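Local coordinates for capsid polyprotein VP90 (PDB 3TS3) that probably self-assembles into the icosahedral shell of turkey astrovirus 2, this chain being its globular projection (spike) domain, at residues K119-T124 with L137-P142; P55-R60 with T67-D72; C35-P40 with V87-P92. All blocks are in the same frame, centred on the assembly; numbering follows the deposited sequence.

Contact 1. Residues K119-T124 with L137-P142; sequences KYYPGT and LAEGDP
Tyr120 turns its ring toward Leu137 by setting CG anti to the backbone N (chi1 171°), and Glu139 does likewise (chi1 -176°) before running out extended beside Tyr121. Leu137 meets the tyrosine with its CD1 methyl over the middle of one ring face, a CH-pi contact 3.9 Å from CD1 to the Tyr120 ring centroid. On the opposite face lies Pro122 N, nearer the rim, and Ala138 O sits at the ring edge, so the phenol is held from both faces and at one edge. Backbone bonds fix the same residue: Tyr120 N donates to Asp141 O at 2.8 Å, and Gly140 N reaches a lone pair of Tyr120 O, in the carbonyl plane, at 2.9 Å. Gly140 lies within a type II turn from Ala138 to Asp141, closed by Asp141 N to Ala138 O, at backbone angles that call for glycine. Across the turn, Asp141 OD2 accepts from Ala138 N at 3.0 Å, met from above the carboxylate plane, while OD1 bonds Thr160. Glu139 OE2 lies 3.3 Å from Tyr121 CE1 at the ring edge, but its main partner is Arg60, in a salt bridge. Along the chain the two segments come before and after helix 129-135: one leaves strand 117-119, the other leads into strand 142-148, its antiparallel neighbour, and Leu137 also rests on Phe157 of strand 153-159.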
ATOM      1  N   LYS C 119     -23.907   8.770   3.502  1.00 12.88           N
ATOM      2  CA  LYS C 119     -24.033   9.524   4.731  1.00 13.46           C
ATOM      3  C   LYS C 119     -24.236   8.545   5.858  1.00 13.19           C
ATOM      4  O   LYS C 119     -25.163   7.761   5.840  1.00 13.47           O
ATOM      5  CB  LYS C 119     -25.228  10.474   4.659  1.00 13.70           C
ATOM      6  CG  LYS C 119     -25.062  11.597   3.656  1.00 15.99           C
ATOM      7  CD  LYS C 119     -26.301  12.462   3.561  1.00 20.63           C
ATOM      8  CE  LYS C 119     -26.068  13.656   2.657  1.00 22.70           C
ATOM      9  NZ  LYS C 119     -27.128  14.680   2.811  1.00 25.60           N
ATOM     10  N   TYR C 120     -23.365   8.609   6.852  1.00 12.89           N
ATOM     11  CA  TYR C 120     -23.429   7.662   7.946  1.00 12.99           C
ATOM     12  C   TYR C 120     -24.769   7.749   8.679  1.00 13.15           C
ATOM     13  O   TYR C 120     -25.280   8.826   8.931  1.00 13.57           O
ATOM     14  CB  TYR C 120     -22.270   7.900   8.911  1.00 13.00           C
ATOM     15  CG  TYR C 120     -22.377   7.111  10.187  1.00 12.50           C
ATOM     16  CD1 TYR C 120     -22.282   5.730  10.182  1.00 12.55           C
ATOM     17  CD2 TYR C 120     -22.580   7.747  11.393  1.00 12.85           C
ATOM     18  CE1 TYR C 120     -22.382   5.013  11.337  1.00 13.27           C
ATOM     19  CE2 TYR C 120     -22.686   7.035  12.559  1.00 13.42           C
ATOM     20  CZ  TYR C 120     -22.583   5.665  12.525  1.00 13.79           C
ATOM     21  OH  TYR C 120     -22.686   4.943  13.680  1.00 15.07           O
ATOM     22  N   TYR C 121     -25.345   6.592   8.982  1.00 13.20           N
ATOM     23  CA  TYR C 121     -26.604   6.529   9.701  1.00 14.21           C
ATOM     24  C   TYR C 121     -26.479   5.578  10.891  1.00 14.31           C
ATOM     25  O   TYR C 121     -26.383   4.374  10.720  1.00 13.49           O
ATOM     26  CB  TYR C 121     -27.687   6.034   8.744  1.00 14.48           C
ATOM     27  CG  TYR C 121     -29.109   6.163   9.253  1.00 16.99           C
ATOM     28  CD1 TYR C 121     -29.696   7.404   9.437  1.00 19.14           C
ATOM     29  CD2 TYR C 121     -29.871   5.039   9.510  1.00 18.35           C
ATOM     30  CE1 TYR C 121     -31.001   7.516   9.889  1.00 20.85           C
ATOM     31  CE2 TYR C 121     -31.166   5.137   9.957  1.00 19.97           C
ATOM     32  CZ  TYR C 121     -31.729   6.371  10.147  1.00 21.34           C
ATOM     33  OH  TYR C 121     -33.026   6.453  10.596  1.00 23.12           O
ATOM     34  N   PRO C 122     -26.531   6.115  12.103  1.00 14.56           N
ATOM     35  CA  PRO C 122     -26.376   5.302  13.310  1.00 14.63           C
ATOM     36  C   PRO C 122     -27.448   4.226  13.462  1.00 14.56           C
ATOM     37  O   PRO C 122     -27.148   3.149  13.946  1.00 14.40           O
ATOM     38  CB  PRO C 122     -26.506   6.324  14.438  1.00 15.26           C
ATOM     39  CG  PRO C 122     -26.144   7.604  13.830  1.00 15.41           C
ATOM     40  CD  PRO C 122     -26.528   7.554  12.400  1.00 14.91           C
ATOM     41  N   GLY C 123     -28.665   4.522  13.026  1.00 14.89           N
ATOM     42  CA  GLY C 123     -29.805   3.662  13.274  1.00 15.16           C
ATOM     43  C   GLY C 123     -29.699   2.266  12.705  1.00 15.07           C
ATOM     44  O   GLY C 123     -30.135   1.307  13.325  1.00 15.92           O
ATOM     45  N   THR C 124     -29.113   2.162  11.524  1.00 14.60           N
ATOM     46  CA  THR C 124     -28.942   0.875  10.867  1.00 14.09           C
ATOM     47  C   THR C 124     -27.524   0.325  11.019  1.00 13.93           C
ATOM     48  O   THR C 124     -27.174  -0.655  10.388  1.00 14.55           O
ATOM     49  CB  THR C 124     -29.335   0.948   9.399  1.00 13.84           C
ATOM     50  OG1 THR C 124     -28.704   2.078   8.804  1.00 12.99           O
ATOM     51  CG2 THR C 124     -30.845   1.106   9.272  1.00 14.41           C
ATOM     52  N   LEU C 137     -18.780   9.206  15.708  1.00 13.24           N
ATOM     53  CA  LEU C 137     -19.232   9.753  14.447  1.00 13.25           C
ATOM     54  C   LEU C 137     -20.501  10.566  14.623  1.00 13.37           C
ATOM     55  O   LEU C 137     -21.196  10.442  15.624  1.00 14.33           O
ATOM     56  CB  LEU C 137     -19.469   8.632  13.436  1.00 13.13           C
ATOM     57  CG  LEU C 137     -18.266   7.785  13.023  1.00 12.77           C
ATOM     58  CD1 LEU C 137     -18.719   6.510  12.337  1.00 12.95           C
ATOM     59  CD2 LEU C 137     -17.294   8.559  12.144  1.00 12.35           C
ATOM     60  N   ALA C 138     -20.795  11.387  13.628  1.00 13.30           N
ATOM     61  CA  ALA C 138     -22.006  12.182  13.614  1.00 13.11           C
ATOM     62  C   ALA C 138     -22.834  11.709  12.443  1.00 13.09           C
ATOM     63  O   ALA C 138     -22.306  11.335  11.416  1.00 12.52           O
ATOM     64  CB  ALA C 138     -21.675  13.656  13.462  1.00 12.82           C
ATOM     65  N   GLU C 139     -24.147  11.737  12.596  1.00 13.69           N
ATOM     66  CA  GLU C 139     -25.005  11.307  11.522  1.00 14.40           C
ATOM     67  C   GLU C 139     -24.710  12.214  10.339  1.00 14.03           C
ATOM     68  O   GLU C 139     -24.599  13.424  10.481  1.00 14.11           O
ATOM     69  CB  GLU C 139     -26.476  11.409  11.944  1.00 15.13           C
ATOM     70  CG  GLU C 139     -27.444  10.879  10.909  1.00 18.52           C
ATOM     71  CD  GLU C 139     -28.902  11.041  11.306  1.00 22.95           C
ATOM     72  OE1 GLU C 139     -29.184  11.741  12.294  1.00 25.78           O
ATOM     73  OE2 GLU C 139     -29.767  10.487  10.603  1.00 25.16           O
ATOM     74  N   GLY C 140     -24.589  11.610   9.166  1.00 13.11           N
ATOM     75  CA  GLY C 140     -24.271  12.331   7.956  1.00 12.74           C
ATOM     76  C   GLY C 140     -22.795  12.414   7.605  1.00 12.33           C
ATOM     77  O   GLY C 140     -22.466  12.886   6.538  1.00 12.86           O
ATOM     78  N   ASP C 141     -21.917  11.937   8.481  1.00 11.79           N
ATOM     79  CA  ASP C 141     -20.487  11.943   8.171  1.00 11.34           C
ATOM     80  C   ASP C 141     -20.257  11.045   6.972  1.00 10.72           C
ATOM     81  O   ASP C 141     -20.909  10.031   6.839  1.00 10.85           O
ATOM     82  CB  ASP C 141     -19.663  11.418   9.349  1.00 11.71           C
ATOM     83  CG  ASP C 141     -19.390  12.482  10.397  1.00 13.02           C
ATOM     84  OD1 ASP C 141     -19.684  13.658  10.145  1.00 15.32           O
ATOM     85  OD2 ASP C 141     -18.878  12.123  11.464  1.00 13.72           O
ATOM     86  N   PRO C 142     -19.316  11.401   6.111  1.00  9.94           N
ATOM     87  CA  PRO C 142     -19.080  10.567   4.936  1.00  9.47           C
ATOM     88  C   PRO C 142     -18.647   9.161   5.328  1.00  9.53           C
ATOM     89  O   PRO C 142     -17.859   9.002   6.240  1.00  9.16           O
ATOM     90  CB  PRO C 142     -17.927  11.283   4.237  1.00  9.23           C
ATOM     91  CG  PRO C 142     -18.131  12.729   4.572  1.00  8.78           C
ATOM     92  CD  PRO C 142     -18.699  12.735   5.978  1.00  9.36           C
TER

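Contact 2. Residues P55-R60 with T67-D72; sequences PSIGYR and TLFLLD. Unlike the reference sequence in segment 67-72: Leu68 (reference Ser).
Tyr59 and Thr67 pair at the loop end of an antiparallel hairpin whose connecting residues 61-65 are not modelled. Each uses both its backbone N and O across the strands: Thr67 N donates to Tyr59 O at 2.8 Å, and Tyr59 N to Thr67 O at 2.9 Å, the latter donor standing above the carbonyl plane. Thr67 O also takes a bond from Thr124 OG1. The next hydrogen-bonded pair, Ile57 with Phe69, is matched in both directions, with Phe69 N to Ile57 O at 2.9 Å. Farther along, Pro55 O receives Leu71 N, and also a water that bridges it to Leu71 O. A second water lies at the edge of the Tyr59 ring, in its plane; it hydrogen-bonds Tyr59 OH and donates to Leu68 O, 2.9 Å from the water. Ser56 OG is satisfied outside the hairpin, by Asn126 N and Thr124 O, and Gly58 N by Thr125 OG1.

On the face of Ile57, Tyr59, Thr67 and Phe69, rings and methyls pack together. Phe69 CG sits between its backbone N and carbonyl carbon (chi1 62°), which lays the ring alongside Ile57, whose CB lies over one face, toward the rim, 3.8 Å from the Phe69 centroid. Thr67 CG2 similarly covers a face of Tyr59, while Tyr59 CE2 comes to the edge of Phe69. The chemistry implies a two-stranded ribbon much of whose backbone polarity is met by paired bonds, two waters and the 121-126 loop, leaving its aromatic face to pack on strands 142-148 and 153-159.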
ATOM      1  N   PRO C  55     -22.463  -7.746  12.487  1.00  9.62           N
ATOM      2  CA  PRO C  55     -22.081  -6.340  12.372  1.00  9.49           C
ATOM      3  C   PRO C  55     -22.487  -5.723  11.031  1.00  9.35           C
ATOM      4  O   PRO C  55     -22.513  -6.407  10.017  1.00  8.84           O
ATOM      5  CB  PRO C  55     -20.555  -6.388  12.495  1.00  9.66           C
ATOM      6  CG  PRO C  55     -20.190  -7.731  11.965  1.00  9.42           C
ATOM      7  CD  PRO C  55     -21.294  -8.640  12.451  1.00  9.50           C
ATOM      8  N   SER C  56     -22.800  -4.433  11.048  1.00  9.50           N
ATOM      9  CA  SER C  56     -23.131  -3.701   9.837  1.00  9.96           C
ATOM     10  C   SER C  56     -22.711  -2.251   9.952  1.00  9.93           C
ATOM     11  O   SER C  56     -22.515  -1.745  11.046  1.00 10.45           O
ATOM     12  CB  SER C  56     -24.633  -3.752   9.558  1.00 10.23           C
ATOM     13  OG  SER C  56     -25.333  -2.861  10.407  1.00 10.59           O
ATOM     14  N   ILE C  57     -22.603  -1.592   8.806  1.00 10.18           N
ATOM     15  CA  ILE C  57     -22.397  -0.162   8.763  1.00 10.87           C
ATOM     16  C   ILE C  57     -23.640   0.426   8.092  1.00 11.41           C
ATOM     17  O   ILE C  57     -23.984   0.048   6.989  1.00 11.54           O
ATOM     18  CB  ILE C  57     -21.157   0.199   7.932  1.00 11.27           C
ATOM     19  CG1 ILE C  57     -19.878  -0.326   8.601  1.00 11.73           C
ATOM     20  CG2 ILE C  57     -21.071   1.709   7.737  1.00 11.09           C
ATOM     21  CD1 ILE C  57     -19.643   0.189  10.003  1.00 14.39           C
ATOM     22  N   GLY C  58     -24.308   1.346   8.774  1.00 11.61           N
ATOM     23  CA  GLY C  58     -25.512   1.949   8.246  1.00 12.44           C
ATOM     24  C   GLY C  58     -25.307   3.267   7.527  1.00 13.17           C
ATOM     25  O   GLY C  58     -24.448   4.056   7.890  1.00 12.76           O
ATOM     26  N   TYR C  59     -26.123   3.502   6.509  1.00 14.22           N
ATOM     27  CA  TYR C  59     -26.068   4.754   5.779  1.00 15.92           C
ATOM     28  C   TYR C  59     -27.442   5.188   5.279  1.00 17.34           C
ATOM     29  O   TYR C  59     -28.374   4.397   5.264  1.00 17.29           O
ATOM     30  CB  TYR C  59     -25.040   4.699   4.645  1.00 15.67           C
ATOM     31  CG  TYR C  59     -25.293   3.678   3.555  1.00 15.49           C
ATOM     32  CD1 TYR C  59     -25.904   4.047   2.373  1.00 15.30           C
ATOM     33  CD2 TYR C  59     -24.890   2.363   3.695  1.00 15.15           C
ATOM     34  CE1 TYR C  59     -26.113   3.139   1.366  1.00 15.55           C
ATOM     35  CE2 TYR C  59     -25.096   1.444   2.692  1.00 16.06           C
ATOM     36  CZ  TYR C  59     -25.710   1.836   1.529  1.00 15.10           C
ATOM     37  OH  TYR C  59     -25.926   0.926   0.520  1.00 16.29           O
ATOM     38  N   ARG C  60     -27.552   6.451   4.882  1.00 18.91           N
ATOM     39  CA  ARG C  60     -28.825   7.008   4.427  1.00 20.76           C
ATOM     40  C   ARG C  60     -29.050   6.819   2.933  1.00 21.26           C
ATOM     41  O   ARG C  60     -28.141   6.975   2.126  1.00 21.87           O
ATOM     42  CB  ARG C  60     -28.921   8.492   4.790  1.00 21.18           C
ATOM     43  CG  ARG C  60     -30.147   9.189   4.237  1.00 24.54           C
ATOM     44  CD  ARG C  60     -30.128  10.685   4.555  1.00 29.21           C
ATOM     45  NE  ARG C  60     -29.891  10.925   5.973  1.00 32.14           N
ATOM     46  CZ  ARG C  60     -30.836  11.232   6.853  1.00 33.57           C
ATOM     47  NH1 ARG C  60     -32.096  11.350   6.465  1.00 35.03           N
ATOM     48  NH2 ARG C  60     -30.518  11.429   8.126  1.00 34.59           N
ATOM     49  N   THR C  67     -30.268   2.304   5.266  1.00 15.65           N
ATOM     50  CA  THR C  67     -29.916   0.966   4.829  1.00 14.96           C
ATOM     51  C   THR C  67     -28.536   0.619   5.391  1.00 14.19           C
ATOM     52  O   THR C  67     -28.043   1.318   6.258  1.00 13.97           O
ATOM     53  CB  THR C  67     -30.012   0.776   3.311  1.00 14.80           C
ATOM     54  OG1 THR C  67     -29.750  -0.595   2.993  1.00 15.09           O
ATOM     55  CG2 THR C  67     -29.038   1.681   2.581  1.00 15.82           C
ATOM     56  N   LEU C  68     -27.944  -0.478   4.944  1.00 13.63           N
ATOM     57  CA  LEU C  68     -26.672  -0.896   5.520  1.00 13.39           C
ATOM     58  C   LEU C  68     -25.867  -1.799   4.595  1.00 12.83           C
ATOM     59  O   LEU C  68     -26.386  -2.322   3.619  1.00 13.01           O
ATOM     60  CB  LEU C  68     -26.924  -1.638   6.829  1.00 13.49           C
ATOM     61  CG  LEU C  68     -27.729  -2.935   6.677  1.00 14.17           C
ATOM     62  CD1 LEU C  68     -26.857  -4.073   6.168  1.00 15.87           C
ATOM     63  CD2 LEU C  68     -28.379  -3.336   7.978  1.00 17.07           C
ATOM     64  N   PHE C  69     -24.593  -1.974   4.931  1.00 12.22           N
ATOM     65  CA  PHE C  69     -23.772  -3.019   4.346  1.00 11.60           C
ATOM     66  C   PHE C  69     -23.206  -3.895   5.465  1.00 11.17           C
ATOM     67  O   PHE C  69     -22.745  -3.391   6.472  1.00 11.42           O
ATOM     68  CB  PHE C  69     -22.730  -2.523   3.315  1.00 11.44           C
ATOM     69  CG  PHE C  69     -21.671  -1.575   3.843  1.00 11.17           C
ATOM     70  CD1 PHE C  69     -20.468  -2.054   4.323  1.00 10.53           C
ATOM     71  CD2 PHE C  69     -21.836  -0.209   3.747  1.00 12.05           C
ATOM     72  CE1 PHE C  69     -19.479  -1.190   4.756  1.00 10.67           C
ATOM     73  CE2 PHE C  69     -20.849   0.662   4.173  1.00 12.47           C
ATOM     74  CZ  PHE C  69     -19.669   0.169   4.678  1.00 11.73           C
ATOM     75  N   LEU C  70     -23.323  -5.207   5.305  1.00 11.18           N
ATOM     76  CA  LEU C  70     -22.869  -6.157   6.311  1.00 10.68           C
ATOM     77  C   LEU C  70     -21.357  -6.326   6.368  1.00 10.57           C
ATOM     78  O   LEU C  70     -20.683  -6.197   5.369  1.00 10.98           O
ATOM     79  CB  LEU C  70     -23.526  -7.521   6.092  1.00 11.01           C
ATOM     80  CG  LEU C  70     -25.049  -7.586   6.151  1.00 11.54           C
ATOM     81  CD1 LEU C  70     -25.512  -8.920   5.611  1.00 13.75           C
ATOM     82  CD2 LEU C  70     -25.535  -7.393   7.573  1.00 13.11           C
ATOM     83  N   LEU C  71     -20.849  -6.652   7.548  1.00 10.44           N
ATOM     84  CA  LEU C  71     -19.430  -6.924   7.757  1.00  9.66           C
ATOM     85  C   LEU C  71     -19.284  -8.342   8.288  1.00  9.62           C
ATOM     86  O   LEU C  71     -20.251  -8.942   8.715  1.00 10.15           O
ATOM     87  CB  LEU C  71     -18.816  -5.959   8.768  1.00  9.65           C
ATOM     88  CG  LEU C  71     -18.816  -4.463   8.479  1.00  9.11           C
ATOM     89  CD1 LEU C  71     -18.086  -3.759   9.608  1.00 11.23           C
ATOM     90  CD2 LEU C  71     -18.178  -4.137   7.150  1.00 10.87           C
ATOM     91  N   ASP C  72     -18.075  -8.876   8.241  1.00  9.15           N
ATOM     92  CA  ASP C  72     -17.814 -10.204   8.779  1.00  9.12           C
ATOM     93  C   ASP C  72     -17.880 -10.202  10.302  1.00  8.90           C
ATOM     94  O   ASP C  72     -17.443  -9.257  10.937  1.00  8.57           O
ATOM     95  CB  ASP C  72     -16.438 -10.705   8.337  1.00  9.57           C
ATOM     96  CG  ASP C  72     -16.351 -10.938   6.847  1.00 10.79           C
ATOM     97  OD1 ASP C  72     -17.067 -11.811   6.331  1.00 13.74           O
ATOM     98  OD2 ASP C  72     -15.561 -10.252   6.186  1.00 11.48           O
TER
HETATM   99  O   HOH W   1     -22.915  -9.136   9.408  1.00 11.21           O
HETATM  100  O   HOH W   2     -25.675  -1.642   0.943  1.00 21.19           O

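Contact 3. Residues C35-P40 with V87-P92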
ATOM      1  N   CYS C  35      -7.665   3.196  -4.372  1.00  7.28           N
ATOM      2  CA  CYS C  35      -6.998   2.402  -3.370  1.00  7.39           C
ATOM      3  C   CYS C  35      -6.454   3.293  -2.260  1.00  7.28           C
ATOM      4  O   CYS C  35      -5.768   4.263  -2.535  1.00  7.51           O
ATOM      5  CB  CYS C  35      -5.845   1.648  -4.034  1.00  7.30           C
ATOM      6  SG  CYS C  35      -4.661   0.889  -2.901  1.00  8.90           S
ATOM      7  N   LEU C  36      -6.744   2.931  -1.016  1.00  6.87           N
ATOM      8  CA  LEU C  36      -6.203   3.647   0.127  1.00  6.61           C
ATOM      9  C   LEU C  36      -4.911   2.982   0.574  1.00  6.67           C
ATOM     10  O   LEU C  36      -4.901   1.822   0.950  1.00  7.04           O
ATOM     11  CB  LEU C  36      -7.192   3.642   1.298  1.00  6.73           C
ATOM     12  CG  LEU C  36      -6.664   4.193   2.628  1.00  6.87           C
ATOM     13  CD1 LEU C  36      -6.428   5.700   2.551  1.00  7.95           C
ATOM     14  CD2 LEU C  36      -7.619   3.852   3.766  1.00  7.82           C
ATOM     15  N   ALA C  37      -3.824   3.745   0.533  1.00  6.39           N
ATOM     16  CA  ALA C  37      -2.525   3.293   1.016  1.00  6.14           C
ATOM     17  C   ALA C  37      -2.136   4.217   2.163  1.00  6.11           C
ATOM     18  O   ALA C  37      -2.302   5.414   2.071  1.00  6.00           O
ATOM     19  CB  ALA C  37      -1.481   3.336  -0.098  1.00  6.22           C
ATOM     20  N   ALA C  38      -1.687   3.645   3.266  1.00  6.08           N
ATOM     21  CA  ALA C  38      -1.347   4.453   4.424  1.00  6.53           C
ATOM     22  C   ALA C  38      -0.445   3.715   5.404  1.00  6.91           C
ATOM     23  O   ALA C  38      -0.395   2.491   5.406  1.00  7.51           O
ATOM     24  CB  ALA C  38      -2.611   4.921   5.118  1.00  6.20           C
ATOM     25  N   ILE C  39       0.164   4.484   6.299  1.00  7.11           N
ATOM     26  CA  ILE C  39       0.643   3.953   7.571  0.50  7.19           C
ATOM     27  C   ILE C  39      -0.426   4.550   8.509  1.00  7.17           C
ATOM     28  O   ILE C  39      -0.403   5.735   8.792  1.00  7.41           O
ATOM     29  CB  ILE C  39       2.004   4.501   8.010  0.50  6.81           C
ATOM     30  CG1 ILE C  39       3.081   4.202   6.969  0.50  7.38           C
ATOM     31  CG2 ILE C  39       2.370   3.938   9.370  0.50  8.20           C
ATOM     32  CD1 ILE C  39       3.065   2.832   6.522  0.50  7.81           C
ATOM     33  N   PRO C  40      -1.346   3.730   8.982  1.00  6.98           N
ATOM     34  CA  PRO C  40      -2.368   4.232   9.900  1.00  7.38           C
ATOM     35  C   PRO C  40      -1.771   4.540  11.261  1.00  7.53           C
ATOM     36  O   PRO C  40      -0.734   4.016  11.610  1.00  7.41           O
ATOM     37  CB  PRO C  40      -3.356   3.063  10.020  1.00  7.76           C
ATOM     38  CG  PRO C  40      -3.000   2.123   8.902  1.00  7.44           C
ATOM     39  CD  PRO C  40      -1.526   2.299   8.707  1.00  7.00           C
ATOM     40  N   VAL C  87      -2.961   8.170   1.321  1.00  6.15           N
ATOM     41  CA  VAL C  87      -3.026   8.627  -0.060  1.00  6.43           C
ATOM     42  C   VAL C  87      -3.975   7.719  -0.824  1.00  6.25           C
ATOM     43  O   VAL C  87      -4.224   6.601  -0.403  1.00  6.77           O
ATOM     44  CB  VAL C  87      -1.646   8.599  -0.756  1.00  6.63           C
ATOM     45  CG1 VAL C  87      -0.667   9.532  -0.062  1.00  6.90           C
ATOM     46  CG2 VAL C  87      -1.102   7.179  -0.827  1.00  6.61           C
ATOM     47  N   LEU C  88      -4.507   8.207  -1.938  1.00  5.91           N
ATOM     48  CA  LEU C  88      -5.302   7.351  -2.804  1.00  6.49           C
ATOM     49  C   LEU C  88      -4.579   7.126  -4.117  1.00  6.56           C
ATOM     50  O   LEU C  88      -4.167   8.078  -4.758  1.00  7.29           O
ATOM     51  CB  LEU C  88      -6.670   7.961  -3.117  1.00  6.44           C
ATOM     52  CG  LEU C  88      -7.691   8.208  -2.009  1.00  5.82           C
ATOM     53  CD1 LEU C  88      -9.044   8.570  -2.627  1.00  7.63           C
ATOM     54  CD2 LEU C  88      -7.825   6.986  -1.098  1.00  7.66           C
ATOM     55  N   PHE C  89      -4.439   5.858  -4.489  1.00  6.47           N
ATOM     56  CA  PHE C  89      -3.942   5.479  -5.802  1.00  6.39           C
ATOM     57  C   PHE C  89      -5.159   5.315  -6.691  1.00  7.00           C
ATOM     58  O   PHE C  89      -6.184   4.831  -6.252  1.00  6.92           O
ATOM     59  CB  PHE C  89      -3.219   4.129  -5.785  1.00  6.34           C
ATOM     60  CG  PHE C  89      -1.804   4.175  -5.270  1.00  7.01           C
ATOM     61  CD1 PHE C  89      -1.551   4.106  -3.922  1.00  8.20           C
ATOM     62  CD2 PHE C  89      -0.736   4.238  -6.140  1.00  6.90           C
ATOM     63  CE1 PHE C  89      -0.270   4.122  -3.446  1.00  8.86           C
ATOM     64  CE2 PHE C  89       0.555   4.266  -5.672  1.00  7.59           C
ATOM     65  CZ  PHE C  89       0.791   4.196  -4.325  1.00  7.90           C
ATOM     66  N   GLY C  90      -5.023   5.718  -7.941  1.00  6.79           N
ATOM     67  CA  GLY C  90      -6.067   5.549  -8.931  1.00  7.34           C
ATOM     68  C   GLY C  90      -6.151   4.148  -9.504  1.00  7.52           C
ATOM     69  O   GLY C  90      -5.210   3.381  -9.425  1.00  8.56           O
ATOM     70  N   GLN C  91      -7.271   3.868 -10.155  1.00  7.66           N
ATOM     71  CA  GLN C  91      -7.553   2.580 -10.757  1.00  8.13           C
ATOM     72  C   GLN C  91      -6.369   2.268 -11.665  1.00  8.23           C
ATOM     73  O   GLN C  91      -5.882   3.139 -12.347  1.00  7.91           O
ATOM     74  CB  GLN C  91      -8.823   2.751 -11.602  1.00  8.71           C
ATOM     75  CG  GLN C  91      -9.343   1.499 -12.285  1.00 10.39           C
ATOM     76  CD  GLN C  91     -10.490   1.798 -13.230  1.00 14.33           C
ATOM     77  OE1 GLN C  91     -10.615   2.903 -13.734  1.00 15.48           O
ATOM     78  NE2 GLN C  91     -11.321   0.803 -13.471  1.00 17.00           N
ATOM     79  N   PRO C  92      -5.921   1.016 -11.684  1.00  7.77           N
ATOM     80  CA  PRO C  92      -4.658   0.692 -12.347  1.00  8.06           C
ATOM     81  C   PRO C  92      -4.612   1.069 -13.827  1.00  8.26           C
ATOM     82  O   PRO C  92      -3.578   1.530 -14.272  1.00  7.44           O
ATOM     83  CB  PRO C  92      -4.549  -0.825 -12.155  1.00  7.92           C
ATOM     84  CG  PRO C  92      -5.203  -1.058 -10.838  1.00  7.75           C
ATOM     85  CD  PRO C  92      -6.323  -0.047 -10.743  1.00  8.32           C
TER
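Cys35 and Phe89 exchange two backbone hydrogen bonds, Cys35 N to Phe89 O and Phe89 N to Cys35 O, both 2.9 Å and both in the plane of the accepting carbonyl. Two residues on, Ala37 and Val87 repeat the exchange: Ala37 N donates to Val87 O at 3.0 Å and Val87 N to Ala37 O at 2.9 Å, each donor nearly in line with the C=O. Between these two pairs lies the non-hydrogen-bonded pair Leu36 and Leu88, where Leu88 CA lies 3.1 Å from Cys35 O, a CA-H...O contact that gives that carbonyl a second, weaker partner. The two strands run antiparallel but markedly twisted, 141° apart.

Packing follows on both faces. With Phe89 CG anti to its carbonyl carbon (chi1 -79°), the ring presents its edge to Ala37 CB, which lies in its plane 3.6 Å from Phe89 CE1 and also meets Val87 CG2. Phe89 CB is 4.0 Å from Cys35 CB. On the other face, Leu36 and Leu88 slant across one another, Leu36 CD1 and Leu88 CD2 4.1 Å apart, and both reach Met102 of helix 102-105. Strands 187-189 and 98-101 flank the pair, continuing the sheet on either side. In the second subunit, Tyr186 packs on Ala37 and bonds Ala38 N through its OH, and Pro92 receives Ile39. All six touching residues are buried and, Cys35 aside, carry hydrocarbon side chains, which implies a pair held by backbone bonds and apolar contact, itself bordering the dimer interface.

Overall arrangement
Along the chain, contact 3 opens first and closes at 87-92, with contact 2 lying entirely within the residues between its segments; contact 1 follows both. Contacts 1 and 2 are neighbours, their centres about 11 Å apart on the same side of the domain, and they touch directly, through a salt bridge and a probable hydrogen bond. Contact 3 lies on the opposite side of the chain's centre, with centres about 24 Å from contact 1 and 23 Å from contact 2. Strands of contacts 1 and 3 belong to the large antiparallel sheet, whereas contact 2 is a separate hairpin. Thus one spike domain pairs a hairpin-and-loop region, untouched by the second subunit, with a buried dimer-side region.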